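Local atomic coordinates of leucyl-trna synthetase (Plasmodium falciparum, PDB entry 5FOC), a protein that probably charges tRNA(Leu) with leucine at the expense of ATP and, through the editing domain crystallised here, hydrolyses wrongly aminoacylated tRNA. Residues Y333-M342 with M350-L358. The protein carries 2 engineered substitutions. Numbering follows the deposited sequence. Where two conformers were deposited one is given.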
ATOM      1  N   TYR A 333       5.986  -7.021 -17.503  1.00 24.08           N
ATOM      2  CA  TYR A 333       6.140  -5.590 -17.301  1.00 26.44           C
ATOM      3  C   TYR A 333       6.626  -4.890 -18.564  1.00 23.43           C
ATOM      4  O   TYR A 333       6.083  -3.874 -18.982  1.00 25.62           O
ATOM      5  CB  TYR A 333       7.066  -5.340 -16.120  1.00 27.17           C
ATOM      6  CG  TYR A 333       7.531  -3.926 -15.896  1.00 28.49           C
ATOM      7  CD1 TYR A 333       6.781  -3.004 -15.191  1.00 35.06           C
ATOM      8  CD2 TYR A 333       8.801  -3.526 -16.360  1.00 33.12           C
ATOM      9  CE1 TYR A 333       7.241  -1.718 -14.974  1.00 35.23           C
ATOM     10  CE2 TYR A 333       9.287  -2.233 -16.145  1.00 47.55           C
ATOM     11  CZ  TYR A 333       8.510  -1.329 -15.434  1.00 39.32           C
ATOM     12  OH  TYR A 333       8.937  -0.038 -15.202  1.00 52.88           O
ATOM     13  N   LYS A 334       7.699  -5.457 -19.159  1.00 25.68           N
ATOM     14  CA  LYS A 334       8.318  -4.857 -20.377  1.00 24.13           C
ATOM     15  C   LYS A 334       7.368  -4.957 -21.591  1.00 25.37           C
ATOM     16  O   LYS A 334       7.166  -4.016 -22.343  1.00 29.27           O
ATOM     17  CB  LYS A 334       9.691  -5.515 -20.603  1.00 28.90           C
ATOM     18  CG  LYS A 334      10.788  -4.871 -19.750  1.00 38.40           C
ATOM     19  CD  LYS A 334      12.169  -5.479 -20.024  1.00 50.79           C
ATOM     20  CE  LYS A 334      13.162  -5.192 -18.887  1.00 67.26           C
ATOM     21  NZ  LYS A 334      12.857  -5.910 -17.607  1.00 76.83           N
ATOM     22  N   LYS A 335       6.650  -6.073 -21.676  1.00 25.77           N
ATOM     23  CA  LYS A 335       5.730  -6.276 -22.777  1.00 24.61           C
ATOM     24  C   LYS A 335       4.543  -5.316 -22.709  1.00 24.32           C
ATOM     25  O   LYS A 335       4.164  -4.715 -23.693  1.00 27.46           O
ATOM     26  CB  LYS A 335       5.241  -7.716 -22.803  1.00 33.58           C
ATOM     27  CG  LYS A 335       4.520  -8.093 -24.078  1.00 36.23           C
ATOM     28  CD  LYS A 335       4.509  -9.601 -24.258  1.00 41.88           C
ATOM     29  CE  LYS A 335       3.723 -10.018 -25.486  1.00 40.38           C
ATOM     30  NZ  LYS A 335       4.426  -9.715 -26.760  1.00 42.57           N
ATOM     31  N   GLN A 336       3.896  -5.235 -21.545  1.00 23.92           N
ATOM     32  CA  GLN A 336       2.857  -4.206 -21.375  1.00 24.64           C
ATOM     33  C   GLN A 336       3.340  -2.771 -21.670  1.00 22.31           C
ATOM     34  O   GLN A 336       2.649  -1.990 -22.324  1.00 25.53           O
ATOM     35  CB  GLN A 336       2.304  -4.274 -19.953  1.00 23.97           C
ATOM     36  CG  GLN A 336       1.505  -5.538 -19.673  1.00 21.73           C
ATOM     37  CD  GLN A 336       1.014  -5.564 -18.238  1.00 23.04           C
ATOM     38  OE1 GLN A 336       1.499  -4.792 -17.388  1.00 25.44           O
ATOM     39  NE2 GLN A 336       0.061  -6.460 -17.949  1.00 25.47           N
ATOM     40  N   TYR A 337       4.582  -2.452 -21.259  1.00 22.68           N
ATOM     41  CA  TYR A 337       5.062  -1.090 -21.370  1.00 22.97           C
ATOM     42  C   TYR A 337       5.238  -0.799 -22.857  1.00 24.28           C
ATOM     43  O   TYR A 337       4.726   0.194 -23.370  1.00 25.64           O
ATOM     44  CB  TYR A 337       6.377  -0.927 -20.590  1.00 23.08           C
ATOM     45  CG  TYR A 337       7.026   0.446 -20.632  1.00 25.82           C
ATOM     46  CD1 TYR A 337       6.336   1.603 -20.283  1.00 29.06           C
ATOM     47  CD2 TYR A 337       8.364   0.574 -21.002  1.00 29.22           C
ATOM     48  CE1 TYR A 337       6.952   2.838 -20.290  1.00 26.75           C
ATOM     49  CE2 TYR A 337       9.000   1.813 -21.033  1.00 39.78           C
ATOM     50  CZ  TYR A 337       8.303   2.951 -20.670  1.00 33.23           C
ATOM     51  OH  TYR A 337       8.876   4.188 -20.712  1.00 41.43           O
ATOM     52  N   PHE A 338       5.959  -1.685 -23.563  1.00 24.74           N
ATOM     53  CA  PHE A 338       6.201  -1.410 -24.968  1.00 25.46           C
ATOM     54  C   PHE A 338       5.076  -1.729 -25.949  1.00 27.70           C
ATOM     55  O   PHE A 338       5.089  -1.202 -27.065  1.00 30.10           O
ATOM     56  CB  PHE A 338       7.486  -2.119 -25.414  1.00 24.08           C
ATOM     57  CG  PHE A 338       8.746  -1.507 -24.832  1.00 27.24           C
ATOM     58  CD1 PHE A 338       9.190  -0.283 -25.274  1.00 29.48           C
ATOM     59  CD2 PHE A 338       9.461  -2.140 -23.829  1.00 29.18           C
ATOM     60  CE1 PHE A 338      10.343   0.297 -24.759  1.00 32.01           C
ATOM     61  CE2 PHE A 338      10.618  -1.565 -23.293  1.00 30.82           C
ATOM     62  CZ  PHE A 338      11.041  -0.330 -23.755  1.00 30.44           C
ATOM     63  N   GLU A 339       4.106  -2.568 -25.569  1.00 23.97           N
ATOM     64  CA  GLU A 339       3.166  -3.073 -26.525  1.00 24.42           C
ATOM     65  C   GLU A 339       1.726  -2.906 -26.073  1.00 24.31           C
ATOM     66  O   GLU A 339       0.837  -3.066 -26.873  1.00 26.85           O
ATOM     67  CB  GLU A 339       3.425  -4.554 -26.810  1.00 25.05           C
ATOM     68  CG  GLU A 339       4.766  -4.822 -27.431  1.00 27.32           C
ATOM     69  CD  GLU A 339       5.028  -6.301 -27.626  1.00 39.68           C
ATOM     70  OE1 GLU A 339       4.114  -7.038 -28.022  1.00 44.45           O
ATOM     71  OE2 GLU A 339       6.162  -6.746 -27.363  1.00 54.15           O
ATOM     72  N   GLY A 340       1.542  -2.512 -24.825  1.00 24.88           N
ATOM     73  CA  GLY A 340       0.176  -2.519 -24.265  1.00 22.73           C
ATOM     74  C   GLY A 340      -0.632  -1.338 -24.779  1.00 23.55           C
ATOM     75  O   GLY A 340      -0.060  -0.269 -25.087  1.00 24.31           O
ATOM     76  N   ILE A 341      -1.967  -1.522 -24.817  1.00 23.07           N
ATOM     77  CA  ILE A 341      -2.918  -0.452 -25.127  1.00 22.77           C
ATOM     78  C   ILE A 341      -3.828  -0.332 -23.905  1.00 21.02           C
ATOM     79  O   ILE A 341      -4.320  -1.340 -23.399  1.00 25.97           O
ATOM     80  CB  ILE A 341      -3.762  -0.770 -26.381  1.00 25.25           C
ATOM     81  CG1 ILE A 341      -2.835  -0.984 -27.593  1.00 27.72           C
ATOM     82  CG2 ILE A 341      -4.761   0.342 -26.678  1.00 26.45           C
ATOM     83  CD1 ILE A 341      -3.478  -1.693 -28.758  1.00 36.95           C
ATOM     84  N   MET A 342      -4.005   0.891 -23.435  1.00 21.51           N
ATOM     85  CA  MET A 342      -4.935   1.160 -22.321  1.00 19.92           C
ATOM     86  C   MET A 342      -6.397   0.962 -22.706  1.00 21.87           C
ATOM     87  O   MET A 342      -6.851   1.364 -23.788  1.00 24.41           O
ATOM     88  CB  MET A 342      -4.743   2.578 -21.822  1.00 20.58           C
ATOM     89  CG  MET A 342      -3.335   2.950 -21.336  1.00 23.30           C
ATOM     90  SD  MET A 342      -2.561   1.844 -20.174  1.00 25.20           S
ATOM     91  CE  MET A 342      -3.759   2.011 -18.823  1.00 20.83           C
ATOM     92  N   MET A 350      -5.004   4.659 -25.784  0.50 26.91           N
ATOM     93  CA  MET A 350      -3.692   5.243 -25.680  0.50 26.73           C
ATOM     94  C   MET A 350      -2.691   4.111 -25.458  0.50 25.06           C
ATOM     95  O   MET A 350      -3.012   3.076 -24.887  0.50 25.98           O
ATOM     96  CB  MET A 350      -3.712   6.198 -24.495  0.50 28.82           C
ATOM     97  CG  MET A 350      -2.624   7.237 -24.467  0.50 35.68           C
ATOM     98  SD  MET A 350      -2.673   8.047 -22.854  0.50 39.94           S
ATOM     99  CE  MET A 350      -0.920   8.301 -22.796  0.50 43.76           C
ATOM    100  N   LYS A 351      -1.452   4.273 -25.915  1.00 25.94           N
ATOM    101  CA  LYS A 351      -0.515   3.250 -25.634  1.00 21.81           C
ATOM    102  C   LYS A 351      -0.043   3.323 -24.187  1.00 23.76           C
ATOM    103  O   LYS A 351       0.190   4.405 -23.653  1.00 26.25           O
ATOM    104  CB  LYS A 351       0.691   3.469 -26.567  1.00 22.32           C
ATOM    105  CG  LYS A 351       0.316   3.260 -28.041  1.00 28.85           C
ATOM    106  CD  LYS A 351       0.141   1.793 -28.430  1.00 30.42           C
ATOM    107  CE  LYS A 351       1.425   1.166 -28.977  1.00 39.76           C
ATOM    108  NZ  LYS A 351       2.419   0.848 -27.912  1.00 42.71           N
ATOM    109  N   THR A 352       0.140   2.162 -23.584  1.00 21.85           N
ATOM    110  CA  THR A 352       0.644   2.066 -22.228  1.00 20.67           C
ATOM    111  C   THR A 352       1.970   2.812 -22.072  1.00 20.30           C
ATOM    112  O   THR A 352       2.243   3.445 -21.063  1.00 23.99           O
ATOM    113  CB  THR A 352       0.773   0.589 -21.843  1.00 21.37           C
ATOM    114  OG1 THR A 352      -0.503  -0.080 -22.019  1.00 24.43           O
ATOM    115  CG2 THR A 352       1.260   0.411 -20.464  1.00 22.54           C
ATOM    116  N   PHE A 353       2.791   2.740 -23.111  1.00 24.14           N
ATOM    117  CA  PHE A 353       4.060   3.446 -23.045  1.00 23.88           C
ATOM    118  C   PHE A 353       3.925   4.931 -22.706  1.00 24.35           C
ATOM    119  O   PHE A 353       4.661   5.441 -21.845  1.00 28.40           O
ATOM    120  CB  PHE A 353       4.760   3.262 -24.366  1.00 20.95           C
ATOM    121  CG  PHE A 353       6.137   3.862 -24.400  1.00 26.33           C
ATOM    122  CD1 PHE A 353       7.228   3.147 -23.932  1.00 28.47           C
ATOM    123  CD2 PHE A 353       6.322   5.154 -24.844  1.00 26.13           C
ATOM    124  CE1 PHE A 353       8.522   3.714 -24.001  1.00 29.58           C
ATOM    125  CE2 PHE A 353       7.596   5.707 -24.900  1.00 29.37           C
ATOM    126  CZ  PHE A 353       8.681   5.001 -24.431  1.00 30.22           C
ATOM    127  N   ASN A 354       2.948   5.597 -23.345  1.00 24.43           N
ATOM    128  CA  ASN A 354       2.688   7.005 -23.110  1.00 25.55           C
ATOM    129  C   ASN A 354       1.927   7.202 -21.755  1.00 23.55           C
ATOM    130  O   ASN A 354       2.209   8.137 -20.965  1.00 30.80           O
ATOM    131  CB  ASN A 354       1.914   7.600 -24.313  1.00 25.68           C
ATOM    132  CG  ASN A 354       2.667   7.465 -25.661  1.00 26.09           C
ATOM    133  OD1 ASN A 354       2.139   6.873 -26.637  1.00 33.38           O
ATOM    134  ND2 ASN A 354       3.855   8.000 -25.727  1.00 32.48           N
ATOM    135  N   CYS A 355       0.984   6.301 -21.478  1.00 22.60           N
ATOM    136  CA  CYS A 355       0.104   6.434 -20.326  0.50 21.38           C
ATOM    137  C   CYS A 355       0.838   6.361 -18.991  1.00 24.55           C
ATOM    138  O   CYS A 355       0.469   7.030 -18.017  1.00 27.38           O
ATOM    139  CB  CYS A 355      -0.921   5.323 -20.365  0.50 18.40           C
ATOM    140  SG  CYS A 355      -2.125   5.496 -19.046  0.50 22.82           S
ATOM    141  N   ARG A 356       1.857   5.492 -18.944  1.00 23.75           N
ATOM    142  CA  ARG A 356       2.787   5.399 -17.799  1.00 29.40           C
ATOM    143  C   ARG A 356       3.212   6.796 -17.300  1.00 30.48           C
ATOM    144  O   ARG A 356       3.183   7.100 -16.095  1.00 30.96           O
ATOM    145  CB  ARG A 356       4.023   4.638 -18.259  1.00 31.59           C
ATOM    146  CG  ARG A 356       5.207   4.626 -17.297  1.00 34.07           C
ATOM    147  CD  ARG A 356       4.861   3.927 -16.015  1.00 30.47           C
ATOM    148  NE  ARG A 356       4.284   2.607 -16.272  1.00 32.08           N
ATOM    149  CZ  ARG A 356       4.956   1.496 -16.556  1.00 27.65           C
ATOM    150  NH1 ARG A 356       6.307   1.496 -16.673  1.00 37.64           N
ATOM    151  NH2 ARG A 356       4.287   0.364 -16.754  1.00 34.34           N
ATOM    152  N   LYS A 357       3.620   7.643 -18.251  1.00 27.68           N
ATOM    153  CA  LYS A 357       4.098   8.990 -17.936  1.00 27.22           C
ATOM    154  C   LYS A 357       2.950   9.898 -17.519  1.00 29.82           C
ATOM    155  O   LYS A 357       3.075  10.594 -16.527  1.00 30.87           O
ATOM    156  CB  LYS A 357       4.959   9.620 -19.098  1.00 30.30           C
ATOM    157  CG  LYS A 357       6.326   8.979 -19.349  1.00 38.92           C
ATOM    158  CD  LYS A 357       6.995   9.584 -20.603  1.00 43.91           C
ATOM    159  CE  LYS A 357       8.257   8.842 -21.132  1.00 44.73           C
ATOM    160  NZ  LYS A 357       8.499   8.821 -22.657  1.00 39.11           N
ATOM    161  N   LEU A 358       1.820   9.835 -18.234  1.00 27.42           N
ATOM    162  CA  LEU A 358       0.690  10.699 -17.959  1.00 26.83           C
ATOM    163  C   LEU A 358       0.109  10.365 -16.609  1.00 27.81           C
ATOM    164  O   LEU A 358      -0.196  11.267 -15.836  1.00 28.19           O
ATOM    165  CB  LEU A 358      -0.406  10.569 -19.027  1.00 29.61           C
ATOM    166  CG  LEU A 358      -0.094  11.127 -20.406  1.00 33.37           C
ATOM    167  CD1 LEU A 358      -1.313  10.970 -21.278  1.00 37.90           C
ATOM    168  CD2 LEU A 358       0.288  12.602 -20.377  1.00 35.33           C
TER
HETATM  169  O   HOH W   1       4.770  -2.058 -17.445  1.00 68.86           O
HETATM  170  O   HOH W   2       2.483   0.702 -25.192  1.00 26.27           O
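Tyr337 meets Phe353 and Arg356 where helix 325-339 and helix 352-365 of the editing domain come together through the short strand 341-342 and a turn, the N-to-C directions of the two helical segments 96° apart. The angle between these nearly perpendicular helices holds an aromatic cluster of Tyr337, Phe338 and Phe353, with the Arg356 guanidinium laid over Tyr337. A single antiparallel bridge, Ile341 with Lys351, joins the backbones; on its two sides Met342 N donates to Met350 O (2.8 Å), and Thr352 N reaches Gly340 O (2.9 Å) from above the carbonyl plane.

Arg356 can be followed outward from CB. CB and CG pass Tyr337 CE1, the latter at 3.9 Å. Bends at chi2 and chi3 then fold the chain over, and the guanidinium lies almost parallel to the Tyr337 ring, the planes 12° apart. CZ sits near Tyr337 CD1, and NH1 approaches that same carbon to 3.6 Å while lying obliquely to the Tyr333 ring. Two of its nitrogens are held: NE by a salt bridge to Glu131, and NH2 by a water at the guanidinium edge that in turn donates to Tyr333 O.

Phe353 CD1 lies over one face of the Tyr337 ring, offset toward its rim, and the rings meet obliquely, with CE1 of Phe353 3.4 Å from Tyr337 CZ and the planes inclined at 37°. Thr352 directs CB at Gln336 O, and Met342 CG packs on Cys355 CB (3.5 Å). Three backbone atoms and one side-chain amine share a second water: it donates to Tyr337 O and Gly340 O and accepts from Phe353 N and, at 2.7 Å, from Lys351 NZ.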